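PDB 3JQQ: ferredoxin--NADP reductase, apicoplast from Plasmodium falciparum, which transfers electrons between ferredoxin and NADP(H) through a bound FAD in the apicoplast and may serve the last step of isoprenoid precursor synthesis. Local coordinates for residues N30-V35 with E220-Y225; R101-S106 with V116-H121; N161-A166 with K278-I283; Y48-T53 with Y185-K190. The protein carries 1 engineered substitution. All blocks are in the same frame, centred on the assembly; numbering follows the deposited sequence.

Interaction 1 of 4, residues N30-V35 with E220-Y225; sequences NSPNEV and EDSILY
OD2 of D221 accepts a hydrogen bond from the backbone N of N30 at 2.8 Å, and polar contacts of this sort prevail between N30-V35 and E220-Y225. The bond uses the anti lone pair of OD2, the one turned away from OD1, and is somewhat bent, with an N-H...O angle of 147°. A water donates to the same OD2 and, weakly, to OD1 of N30, whose amide plane lies within 13° of the carboxylate plane. Next along, the hydroxyls of two serines meet: OG of S31 donates to OG of S222 at 2.8 Å. With OG anti to the backbone N (chi1 -176°), S31 places it between S222 and the backbone N of N33, from which it accepts at 3.2 Å, closing an ST turn. OG of S222 is tied as well to N219.

A second water joins ND2 of N33 to the backbone O of S222, while OD1 of N33 takes a hydrogen bond from K119. The apolar share is small and comes at the far end, where CG1 of V35 packs on CD2 of L224 at 3.8 Å.

N33 also touches the bound adenosine-2'-5'-diphosphate, and P32 packs on Y291 of the second subunit. The contact thus joins the loop leading into strand 35-41 of the FAD-binding domain to the loop after strand 211-217 of the NADP-binding domain, at the nucleotide pocket of a type 1 ferredoxin--NADP reductase.

Interaction 2 of 4, residues R101-S106 with V116-H121; sequences RLYSIS and VAIKIH. With FAD (flavin-adenine dinucleotide), chain I.
The flavin site of the FAD-binding domain is built here by Y103 and its neighbours on strand 101-104 and by I118 and its neighbours on the 116-119 part of strand 114-123, two short pieces whose axes run at 124° to each other. Y103 is the side chain that bridges them. I118 stands over one face of its ring, CD1 lying 4.0 Å from the centroid and 7° off the normal in a CH-pi contact, while O2' of FAD lies over the opposite face toward the rim. C2 of the isoalloxazine comes to the ring edge. At the root of the side chain, CG2 of V116 packs on CB of Y103 at 4.0 Å. With CG of Y103 beside its backbone N, the ring extends along the ribityl chain, where OH and O4' of FAD share a hydrogen bond of 2.6 Å.

Both strands lie in the antiparallel sheet that type 1 reductases use to hold FAD, and each reads the flavin through its backbone. S104 N donates to O4 at 3.0 Å; on the other strand A117 O accepts from N3 at 2.7 Å, and K119 N donates to O2. The polar rim of the pyrimidine ring is therefore met by three backbone groups, and a water accepts from A117 N nearby. L102 O accepts from O2' of the ribityl chain.

R101 serves the pyrophosphate: NH2 donates to O1A at 2.9 Å, almost straight at 169° and in the guanidinium plane, and NE binds O1P weakly. OG of S106 hydrogen-bonds to Y225, and NZ of K119 forms a salt bridge to the adenosine-2'-5'-diphosphate.

Interaction 3 of 4, residues N161-A166 with K278-I283; sequences NLPNDA and KCELYI
A small surface contact, made by the hydroxyl of Y282 on the backbone carbonyl of N161, lies where the chain passing from the FAD-binding domain toward the NADP-binding domain packs on the start of strand 280-285 in the parallel sheet. The connecting loop N161-A166 runs between strand 150-157 and helix 166-169. OH of Y282 donates to the backbone O of N161 at 2.7 Å. That oxygen sits at the edge of the tyrosine ring, in its plane, whereas the hydroxyl approaches from above the carbonyl plane, 40° out of it, with a C=O...O angle of 122°.

The same hydroxyl is flanked by carbon. CD of P163 comes within 3.3 Å of Y282 OH, the proline ring and the phenol arriving from opposite directions, and CD2 of L162 lies 4.1 Å from that OH. Alongside, CG of P163 rests on CG of E280 at 3.8 Å. A bend at chi2 (-71°) leaves CG of E280 against the proline while the carboxylate turns to H312, which is hydrogen-bonded to OE1. P163 also begins a type I beta turn that ends at A166.

The Y282 ring stacks with H312 and meets F160 and F188 edge-to-face. The side chain thus spans the gap between two backbones whose nearest CA atoms are more than 8 Å apart, and the hydroxyl gives its proton to the N161 carbonyl, with P163 and L162 carbons beside it.

Interaction 4 of 4, residues Y48-T53 with Y185-K190; sequences YLEGHT and YISFLK
The ring of F188 meets the turn at L49-H52 with its edge: the backbone O of E50 lies there, near the ring plane, 3.5 Å from CE2. CA of G51 comes to the same CE2 obliquely, at 3.6 Å. CD2 of F188 packs on CB of E50 at 3.8 Å, and L162 also packs on this ring. A second flat group, the H52 ring, is bonded within the turn: its ND1 accepts from the backbone N of L49 at 2.7 Å, the donor only 6° out of the ring plane.

S187 comes from the preceding position on the helix. Its OG, anti to the backbone N, lies 3.1 Å from CG of E50, and its hydrogen bond goes to the backbone O of S107. E50 points its CB at the helix, but a bend at chi2 (76°) carries the carboxylate off; OE2 is held instead by the backbone N of N109 and the hydroxyl of S108. The serine hydroxyl oxygen therefore rests on the aliphatic part of E50, without a hydrogen bond across the two segments, while both polar ends fasten to the 107-109 loop.

L49 to H52 form a type II beta turn, closed by H52 N to L49 O at 3.0 Å. G51 has the positive phi (102°) that suits its third position. The contact seats this turn, just before strand 53-56 of the FAD-binding domain, on helix 183-192 of the NADP-binding domain, in the buried interface of the two-domain ferredoxin--NADP reductase fold.

How the interactions relate
Interactions 1 and 4 join the two domains and interaction 3 holds the connecting chain to the NADP-binding sheet, whereas interaction 2 lies within the FAD-binding domain. Interactions 2 and 4 are buried, interaction 1 is partly so and interaction 3 is a surface contact. Chemistry follows place: serine, carboxylate and water bonds in interaction 1, backbone groups reading a cofactor in interaction 2, one hydroxyl on a carbonyl in interaction 3, and close packing without a hydrogen bond across the segments in interaction 4. Y225 and K190 both bond to S106, joining interactions 1 and 4 to interaction 2; L162 packs on F188 between interactions 3 and 4. Interactions 1 and 3 lie on opposite sides of the chain's centre.

Interaction 1 of 4, residues N30-V35 with E220-Y225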
# COMPACT_ATOMS: atom_id res chain seq x y z
N ASN B 30 16.06 16.76 2.27
CA ASN B 30 15.91 16.00 3.51
C ASN B 30 14.82 14.92 3.44
O ASN B 30 14.60 14.20 4.42
CB ASN B 30 15.68 16.92 4.71
CG ASN B 30 16.93 17.68 5.11
OD1 ASN B 30 16.85 18.80 5.64
ND2 ASN B 30 18.09 17.09 4.86
N SER B 31 14.15 14.81 2.30
CA SER B 31 13.13 13.79 2.11
C SER B 31 13.76 12.45 1.73
O SER B 31 14.72 12.42 0.96
CB SER B 31 12.13 14.22 1.03
OG SER B 31 11.08 13.27 0.90
N PRO B 32 13.24 11.35 2.29
CA PRO B 32 13.70 10.01 1.92
C PRO B 32 12.96 9.51 0.68
O PRO B 32 13.26 8.43 0.17
CB PRO B 32 13.31 9.17 3.14
CG PRO B 32 12.11 9.85 3.69
CD PRO B 32 12.31 11.33 3.43
N ASN B 33 12.00 10.31 0.22
CA ASN B 33 11.19 9.94 -0.93
C ASN B 33 11.68 10.51 -2.24
O ASN B 33 12.41 11.50 -2.28
CB ASN B 33 9.74 10.38 -0.70
CG ASN B 33 9.10 9.67 0.46
OD1 ASN B 33 9.33 8.48 0.68
ND2 ASN B 33 8.27 10.39 1.21
N GLU B 34 11.28 9.86 -3.33
CA GLU B 34 11.48 10.37 -4.67
C GLU B 34 10.12 10.50 -5.31
O GLU B 34 9.40 9.52 -5.46
CB GLU B 34 12.37 9.43 -5.48
CG GLU B 34 12.79 9.99 -6.83
CD GLU B 34 13.71 9.05 -7.60
OE1 GLU B 34 13.95 7.92 -7.12
OE2 GLU B 34 14.18 9.45 -8.69
N VAL B 35 9.74 11.72 -5.68
CA VAL B 35 8.46 11.92 -6.36
C VAL B 35 8.52 13.00 -7.43
O VAL B 35 9.04 14.10 -7.20
CB VAL B 35 7.28 12.10 -5.36
CG1 VAL B 35 7.78 12.48 -3.97
CG2 VAL B 35 6.27 13.10 -5.90
N GLU B 220 9.16 18.00 6.75
CA GLU B 220 8.89 19.22 5.98
C GLU B 220 9.28 19.10 4.51
O GLU B 220 8.58 19.61 3.63
CB GLU B 220 9.61 20.42 6.61
CG GLU B 220 9.20 20.75 8.03
CD GLU B 220 9.97 19.97 9.08
OE1 GLU B 220 10.55 18.91 8.73
OE2 GLU B 220 10.00 20.40 10.25
N ASP B 221 10.41 18.44 4.24
CA ASP B 221 10.90 18.31 2.87
C ASP B 221 10.08 17.32 2.05
O ASP B 221 10.30 17.16 0.85
CB ASP B 221 12.38 17.92 2.86
CG ASP B 221 13.30 19.09 3.14
OD1 ASP B 221 12.83 20.13 3.66
OD2 ASP B 221 14.51 18.98 2.84
N SER B 222 9.13 16.65 2.71
CA SER B 222 8.31 15.65 2.04
C SER B 222 6.93 16.18 1.67
O SER B 222 6.14 15.48 1.04
CB SER B 222 8.18 14.39 2.91
OG SER B 222 9.45 13.79 3.11
N ILE B 223 6.64 17.43 2.06
CA ILE B 223 5.38 18.06 1.68
C ILE B 223 5.32 18.24 0.17
O ILE B 223 6.15 18.93 -0.42
CB ILE B 223 5.20 19.43 2.36
CG1 ILE B 223 5.26 19.29 3.88
CG2 ILE B 223 3.88 20.06 1.93
CD1 ILE B 223 5.34 20.61 4.60
N LEU B 224 4.35 17.60 -0.45
CA LEU B 224 4.16 17.73 -1.89
C LEU B 224 3.37 19.01 -2.18
O LEU B 224 2.41 19.33 -1.49
CB LEU B 224 3.44 16.50 -2.43
CG LEU B 224 4.15 15.19 -2.07
CD1 LEU B 224 3.41 13.97 -2.59
CD2 LEU B 224 5.59 15.21 -2.58
N TYR B 225 3.80 19.73 -3.21
CA TYR B 225 3.15 20.98 -3.60
C TYR B 225 3.19 22.04 -2.49
O TYR B 225 2.23 22.78 -2.28
CB TYR B 225 1.72 20.72 -4.08
CG TYR B 225 1.66 19.87 -5.34
CD1 TYR B 225 2.08 20.37 -6.56
CD2 TYR B 225 1.19 18.57 -5.30
CE1 TYR B 225 2.04 19.60 -7.71
CE2 TYR B 225 1.14 17.79 -6.45
CZ TYR B 225 1.57 18.31 -7.65
OH TYR B 225 1.53 17.55 -8.79
O HOH W 1 16.77 20.44 3.25
O HOH W 2 6.42 12.81 0.44

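Interaction 2 of 4, residues R101-S106 with V116-H121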
# COMPACT_ATOMS: atom_id res chain seq x y z
N ARG B 101 -1.81 2.11 -14.30
CA ARG B 101 -1.85 2.55 -12.91
C ARG B 101 -2.57 3.88 -12.80
O ARG B 101 -2.50 4.71 -13.70
CB ARG B 101 -0.44 2.70 -12.34
CG ARG B 101 0.09 1.47 -11.66
CD ARG B 101 0.47 0.40 -12.66
NE ARG B 101 1.17 -0.69 -12.01
CZ ARG B 101 1.32 -1.91 -12.54
NH1 ARG B 101 0.80 -2.18 -13.73
NH2 ARG B 101 1.97 -2.84 -11.87
N LEU B 102 -3.24 4.09 -11.67
CA LEU B 102 -4.00 5.31 -11.46
C LEU B 102 -3.16 6.35 -10.73
O LEU B 102 -2.42 6.04 -9.79
CB LEU B 102 -5.28 5.02 -10.67
CG LEU B 102 -6.23 4.00 -11.29
CD1 LEU B 102 -7.32 3.63 -10.30
CD2 LEU B 102 -6.83 4.50 -12.60
N TYR B 103 -3.29 7.59 -11.18
CA TYR B 103 -2.61 8.71 -10.56
C TYR B 103 -3.56 9.90 -10.53
O TYR B 103 -4.24 10.20 -11.51
CB TYR B 103 -1.32 9.03 -11.32
CG TYR B 103 -0.38 7.85 -11.28
CD1 TYR B 103 -0.33 6.93 -12.31
CD2 TYR B 103 0.43 7.63 -10.17
CE1 TYR B 103 0.51 5.84 -12.26
CE2 TYR B 103 1.27 6.54 -10.11
CZ TYR B 103 1.31 5.65 -11.16
OH TYR B 103 2.15 4.56 -11.11
N SER B 104 -3.64 10.55 -9.38
CA SER B 104 -4.55 11.67 -9.22
C SER B 104 -4.04 12.89 -9.96
O SER B 104 -2.85 13.21 -9.92
CB SER B 104 -4.78 11.98 -7.74
OG SER B 104 -5.39 10.88 -7.08
N ILE B 105 -4.96 13.57 -10.65
CA ILE B 105 -4.63 14.76 -11.40
C ILE B 105 -4.54 15.93 -10.43
O ILE B 105 -5.45 16.14 -9.62
CB ILE B 105 -5.70 15.04 -12.48
CG1 ILE B 105 -5.87 13.82 -13.38
CG2 ILE B 105 -5.32 16.26 -13.31
CD1 ILE B 105 -7.04 13.92 -14.35
N SER B 106 -3.44 16.68 -10.48
CA SER B 106 -3.23 17.77 -9.53
C SER B 106 -3.40 19.16 -10.15
O SER B 106 -3.06 20.17 -9.54
CB SER B 106 -1.85 17.65 -8.87
OG SER B 106 -0.83 17.51 -9.85
N VAL B 116 0.34 15.63 -12.48
CA VAL B 116 0.32 14.36 -11.78
C VAL B 116 1.59 14.26 -10.94
O VAL B 116 2.65 14.69 -11.38
CB VAL B 116 0.25 13.18 -12.77
CG1 VAL B 116 1.17 12.05 -12.32
CG2 VAL B 116 -1.19 12.69 -12.93
N ALA B 117 1.47 13.74 -9.73
CA ALA B 117 2.63 13.55 -8.86
C ALA B 117 2.81 12.07 -8.55
O ALA B 117 1.93 11.43 -7.98
CB ALA B 117 2.48 14.35 -7.58
N ILE B 118 3.97 11.54 -8.93
CA ILE B 118 4.22 10.11 -8.85
C ILE B 118 5.41 9.79 -7.96
O ILE B 118 6.54 10.18 -8.24
CB ILE B 118 4.45 9.50 -10.25
CG1 ILE B 118 3.23 9.74 -11.14
CG2 ILE B 118 4.76 8.01 -10.14
CD1 ILE B 118 3.38 9.17 -12.53
N LYS B 119 5.13 9.06 -6.88
CA LYS B 119 6.16 8.55 -5.99
C LYS B 119 6.85 7.38 -6.69
O LYS B 119 6.19 6.51 -7.26
CB LYS B 119 5.52 8.09 -4.68
CG LYS B 119 6.50 7.68 -3.57
CD LYS B 119 5.73 7.07 -2.40
CE LYS B 119 6.65 6.35 -1.41
NZ LYS B 119 7.07 7.22 -0.27
N ILE B 120 8.18 7.37 -6.65
CA ILE B 120 8.94 6.30 -7.27
C ILE B 120 9.23 5.22 -6.23
O ILE B 120 9.98 5.45 -5.28
CB ILE B 120 10.25 6.81 -7.89
CG1 ILE B 120 9.96 7.92 -8.91
CG2 ILE B 120 11.03 5.68 -8.53
CD1 ILE B 120 8.98 7.51 -10.00
N HIS B 121 8.62 4.06 -6.42
CA HIS B 121 8.75 2.95 -5.49
C HIS B 121 10.01 2.13 -5.76
O HIS B 121 10.30 1.78 -6.90
CB HIS B 121 7.50 2.06 -5.56
CG HIS B 121 6.24 2.76 -5.13
ND1 HIS B 121 5.67 2.56 -3.89
CD2 HIS B 121 5.46 3.67 -5.76
CE1 HIS B 121 4.59 3.30 -3.78
NE2 HIS B 121 4.44 3.99 -4.90
PA FAD I . 4.18 -2.06 -8.73
O1A FAD I . 2.73 -2.23 -9.15
O2A FAD I . 5.11 -2.64 -9.78
O5B FAD I . 4.42 -2.73 -7.28
C5B FAD I . 3.76 -2.23 -6.14
C4B FAD I . 4.72 -2.12 -4.96
O4B FAD I . 5.37 -3.35 -4.73
C3B FAD I . 5.81 -1.09 -5.23
O3B FAD I . 6.10 -0.43 -4.02
C2B FAD I . 7.00 -1.92 -5.65
O2B FAD I . 8.21 -1.32 -5.23
C1B FAD I . 6.77 -3.25 -4.94
N9A FAD I . 7.23 -4.40 -5.75
C8A FAD I . 6.89 -4.69 -7.04
N7A FAD I . 7.52 -5.83 -7.40
C5A FAD I . 8.25 -6.27 -6.36
C6A FAD I . 9.08 -7.38 -6.19
N6A FAD I . 9.33 -8.19 -7.21
N1A FAD I . 9.71 -7.57 -4.98
C2A FAD I . 9.52 -6.66 -3.95
N3A FAD I . 8.70 -5.57 -4.13
C4A FAD I . 8.08 -5.38 -5.31
N1 FAD I . 0.40 6.90 -6.76
C2 FAD I . 1.12 8.06 -6.90
O2 FAD I . 2.35 8.01 -6.85
N3 FAD I . 0.48 9.27 -7.09
C4 FAD I . -0.90 9.32 -7.14
O4 FAD I . -1.47 10.40 -7.30
C4X FAD I . -1.63 8.15 -7.00
N5 FAD I . -3.01 8.20 -7.05
C5X FAD I . -3.73 7.03 -6.91
C6 FAD I . -5.12 7.07 -6.96
C7 FAD I . -5.85 5.91 -6.82
C7M FAD I . -7.36 5.96 -6.87
C8 FAD I . -5.19 4.69 -6.64
C8M FAD I . -5.97 3.41 -6.48
C9 FAD I . -3.81 4.65 -6.59
C9A FAD I . -3.07 5.81 -6.72
N10 FAD I . -1.68 5.76 -6.68
C10 FAD I . -0.98 6.94 -6.81
C1' FAD I . -0.93 4.44 -6.66
C2' FAD I . -0.34 4.09 -8.03
O2' FAD I . -1.39 3.81 -8.92
C3' FAD I . 0.58 2.86 -8.07
O3' FAD I . 0.05 1.81 -7.29
C4' FAD I . 2.02 3.15 -7.64
O4' FAD I . 2.60 4.03 -8.57
C5' FAD I . 2.84 1.86 -7.62
O5' FAD I . 2.84 1.34 -8.93
P FAD I . 4.13 0.61 -9.56
O1P FAD I . 3.74 -0.04 -10.87
O2P FAD I . 5.28 1.58 -9.75
O3P FAD I . 4.51 -0.51 -8.47
O HOH W 3 -0.84 12.65 -8.25

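Interaction 3 of 4, residues N161-A166 with K278-I283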
# COMPACT_ATOMS: atom_id res chain seq x y z
N ASN B 161 -14.99 13.87 -6.25
CA ASN B 161 -15.18 15.19 -6.84
C ASN B 161 -15.83 16.22 -5.92
O ASN B 161 -16.49 15.87 -4.93
CB ASN B 161 -16.01 15.08 -8.12
CG ASN B 161 -15.32 14.25 -9.18
OD1 ASN B 161 -14.18 14.53 -9.56
ND2 ASN B 161 -16.00 13.22 -9.66
N LEU B 162 -15.66 17.50 -6.26
CA LEU B 162 -16.30 18.59 -5.54
C LEU B 162 -17.80 18.61 -5.80
O LEU B 162 -18.27 18.14 -6.84
CB LEU B 162 -15.72 19.93 -5.97
CG LEU B 162 -14.27 20.25 -5.61
CD1 LEU B 162 -13.90 21.64 -6.10
CD2 LEU B 162 -14.05 20.14 -4.11
N PRO B 163 -18.57 19.15 -4.84
CA PRO B 163 -19.98 19.46 -5.05
C PRO B 163 -20.12 20.43 -6.22
O PRO B 163 -19.32 21.36 -6.35
CB PRO B 163 -20.38 20.15 -3.75
CG PRO B 163 -19.44 19.61 -2.73
CD PRO B 163 -18.14 19.40 -3.45
N ASN B 164 -21.12 20.22 -7.07
CA ASN B 164 -21.24 20.95 -8.33
C ASN B 164 -21.52 22.45 -8.24
O ASN B 164 -21.59 23.14 -9.25
CB ASN B 164 -22.26 20.28 -9.26
CG ASN B 164 -23.61 20.08 -8.60
OD1 ASN B 164 -23.70 19.71 -7.42
ND2 ASN B 164 -24.68 20.31 -9.35
N ASP B 165 -21.67 22.97 -7.02
CA ASP B 165 -21.94 24.39 -6.83
C ASP B 165 -21.08 24.98 -5.71
O ASP B 165 -21.43 26.00 -5.12
CB ASP B 165 -23.42 24.61 -6.51
CG ASP B 165 -23.89 23.76 -5.34
OD1 ASP B 165 -23.03 23.20 -4.63
OD2 ASP B 165 -25.12 23.66 -5.13
N ALA B 166 -19.95 24.34 -5.44
CA ALA B 166 -19.09 24.70 -4.32
C ALA B 166 -18.73 26.18 -4.27
O ALA B 166 -18.85 26.82 -3.22
CB ALA B 166 -17.84 23.84 -4.31
N LYS B 278 -21.04 22.83 8.28
CA LYS B 278 -21.55 21.99 7.19
C LYS B 278 -20.46 21.58 6.21
O LYS B 278 -20.69 21.53 4.99
CB LYS B 278 -22.70 22.70 6.46
CG LYS B 278 -23.94 22.89 7.32
CD LYS B 278 -24.91 23.88 6.69
CE LYS B 278 -26.05 24.20 7.64
NZ LYS B 278 -27.01 25.18 7.06
N CYS B 279 -19.28 21.27 6.74
CA CYS B 279 -18.12 20.93 5.93
C CYS B 279 -18.28 19.64 5.13
O CYS B 279 -18.79 18.64 5.64
CB CYS B 279 -16.87 20.80 6.81
SG CYS B 279 -16.12 22.37 7.30
N GLU B 280 -17.84 19.67 3.88
CA GLU B 280 -17.64 18.45 3.11
C GLU B 280 -16.32 17.84 3.56
O GLU B 280 -15.28 18.51 3.56
CB GLU B 280 -17.60 18.74 1.61
CG GLU B 280 -18.96 19.06 1.00
CD GLU B 280 -19.86 17.84 0.91
OE1 GLU B 280 -19.33 16.73 0.64
OE2 GLU B 280 -21.08 17.98 1.10
N LEU B 281 -16.36 16.57 3.95
CA LEU B 281 -15.18 15.90 4.48
C LEU B 281 -14.57 14.97 3.45
O LEU B 281 -15.25 14.12 2.88
CB LEU B 281 -15.54 15.12 5.75
CG LEU B 281 -14.44 14.31 6.44
CD1 LEU B 281 -13.28 15.21 6.84
CD2 LEU B 281 -15.00 13.58 7.65
N TYR B 282 -13.27 15.13 3.20
CA TYR B 282 -12.56 14.30 2.23
C TYR B 282 -11.40 13.58 2.88
O TYR B 282 -10.68 14.14 3.71
CB TYR B 282 -12.05 15.16 1.08
CG TYR B 282 -13.12 15.64 0.14
CD1 TYR B 282 -13.98 16.67 0.50
CD2 TYR B 282 -13.28 15.07 -1.12
CE1 TYR B 282 -14.97 17.11 -0.36
CE2 TYR B 282 -14.26 15.50 -1.98
CZ TYR B 282 -15.10 16.52 -1.60
OH TYR B 282 -16.08 16.96 -2.45
N ILE B 283 -11.21 12.32 2.50
CA ILE B 283 -10.09 11.53 3.00
C ILE B 283 -9.40 10.82 1.84
O ILE B 283 -10.00 9.98 1.17
CB ILE B 283 -10.55 10.50 4.04
CG1 ILE B 283 -11.10 11.22 5.28
CG2 ILE B 283 -9.40 9.58 4.41
CD1 ILE B 283 -11.90 10.31 6.21

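Interaction 4 of 4, residues Y48-T53 with Y185-K190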
# COMPACT_ATOMS: atom_id res chain seq x y z
N TYR B 48 -11.68 15.80 -17.81
CA TYR B 48 -11.76 15.39 -16.42
C TYR B 48 -12.32 16.51 -15.58
O TYR B 48 -12.29 17.68 -15.97
CB TYR B 48 -10.37 15.00 -15.90
CG TYR B 48 -9.39 16.16 -15.85
CD1 TYR B 48 -8.61 16.48 -16.96
CD2 TYR B 48 -9.23 16.92 -14.70
CE1 TYR B 48 -7.72 17.54 -16.92
CE2 TYR B 48 -8.34 17.98 -14.66
CZ TYR B 48 -7.58 18.28 -15.77
OH TYR B 48 -6.69 19.33 -15.73
N LEU B 49 -12.83 16.14 -14.41
CA LEU B 49 -13.19 17.11 -13.40
C LEU B 49 -12.14 17.05 -12.31
O LEU B 49 -11.47 16.02 -12.12
CB LEU B 49 -14.56 16.77 -12.80
CG LEU B 49 -15.78 16.89 -13.71
CD1 LEU B 49 -17.04 16.55 -12.93
CD2 LEU B 49 -15.88 18.28 -14.31
N GLU B 50 -11.98 18.15 -11.58
CA GLU B 50 -11.09 18.15 -10.44
C GLU B 50 -11.41 16.96 -9.54
O GLU B 50 -12.57 16.68 -9.26
CB GLU B 50 -11.21 19.47 -9.67
CG GLU B 50 -10.62 20.68 -10.40
CD GLU B 50 -11.50 21.19 -11.54
OE1 GLU B 50 -12.70 20.86 -11.56
OE2 GLU B 50 -10.98 21.92 -12.41
N GLY B 51 -10.37 16.25 -9.10
CA GLY B 51 -10.55 15.09 -8.23
C GLY B 51 -10.41 13.78 -8.97
O GLY B 51 -10.19 12.73 -8.36
N HIS B 52 -10.53 13.82 -10.29
CA HIS B 52 -10.40 12.61 -11.09
C HIS B 52 -8.98 12.07 -11.10
O HIS B 52 -8.01 12.78 -10.81
CB HIS B 52 -10.85 12.83 -12.53
CG HIS B 52 -12.33 12.72 -12.71
ND1 HIS B 52 -13.07 13.67 -13.38
CD2 HIS B 52 -13.21 11.77 -12.32
CE1 HIS B 52 -14.33 13.32 -13.39
NE2 HIS B 52 -14.45 12.17 -12.75
N THR B 53 -8.88 10.80 -11.45
CA THR B 53 -7.60 10.17 -11.69
C THR B 53 -7.51 9.83 -13.17
O THR B 53 -8.52 9.74 -13.87
CB THR B 53 -7.47 8.87 -10.90
OG1 THR B 53 -6.20 8.26 -11.21
CG2 THR B 53 -8.58 7.90 -11.28
N TYR B 185 -6.54 17.50 -3.75
CA TYR B 185 -6.82 18.70 -2.97
C TYR B 185 -6.14 19.91 -3.60
O TYR B 185 -6.66 21.03 -3.53
CB TYR B 185 -6.37 18.52 -1.52
CG TYR B 185 -7.04 17.35 -0.82
CD1 TYR B 185 -6.31 16.52 0.02
CD2 TYR B 185 -8.39 17.09 -1.00
CE1 TYR B 185 -6.92 15.45 0.67
CE2 TYR B 185 -9.00 16.02 -0.37
CZ TYR B 185 -8.26 15.21 0.47
OH TYR B 185 -8.87 14.15 1.11
N ILE B 186 -4.98 19.69 -4.21
CA ILE B 186 -4.31 20.73 -4.98
C ILE B 186 -5.17 21.11 -6.17
O ILE B 186 -5.31 22.29 -6.51
CB ILE B 186 -2.92 20.26 -5.47
CG1 ILE B 186 -2.02 19.91 -4.27
CG2 ILE B 186 -2.27 21.32 -6.34
CD1 ILE B 186 -1.94 20.99 -3.21
N SER B 187 -5.75 20.10 -6.81
CA SER B 187 -6.65 20.31 -7.94
C SER B 187 -7.85 21.15 -7.51
O SER B 187 -8.20 22.15 -8.14
CB SER B 187 -7.13 18.97 -8.50
OG SER B 187 -8.05 19.15 -9.56
N PHE B 188 -8.48 20.74 -6.41
CA PHE B 188 -9.59 21.49 -5.84
C PHE B 188 -9.22 22.96 -5.60
O PHE B 188 -9.95 23.86 -6.00
CB PHE B 188 -10.06 20.86 -4.53
CG PHE B 188 -10.64 19.48 -4.68
CD1 PHE B 188 -10.79 18.66 -3.58
CD2 PHE B 188 -11.03 19.01 -5.93
CE1 PHE B 188 -11.33 17.39 -3.71
CE2 PHE B 188 -11.56 17.74 -6.06
CZ PHE B 188 -11.71 16.93 -4.95
N LEU B 189 -8.09 23.18 -4.93
CA LEU B 189 -7.68 24.53 -4.56
C LEU B 189 -7.43 25.41 -5.78
O LEU B 189 -7.74 26.60 -5.78
CB LEU B 189 -6.42 24.50 -3.68
CG LEU B 189 -6.56 23.92 -2.26
CD1 LEU B 189 -5.20 23.80 -1.60
CD2 LEU B 189 -7.49 24.77 -1.42
N LYS B 190 -6.85 24.81 -6.82
CA LYS B 190 -6.59 25.54 -8.05
C LYS B 190 -7.88 25.99 -8.71
O LYS B 190 -7.94 27.07 -9.30
CB LYS B 190 -5.74 24.70 -9.01
CG LYS B 190 -4.28 24.59 -8.60
CD LYS B 190 -3.52 23.59 -9.46
CE LYS B 190 -2.04 23.55 -9.11
NZ LYS B 190 -1.33 22.49 -9.87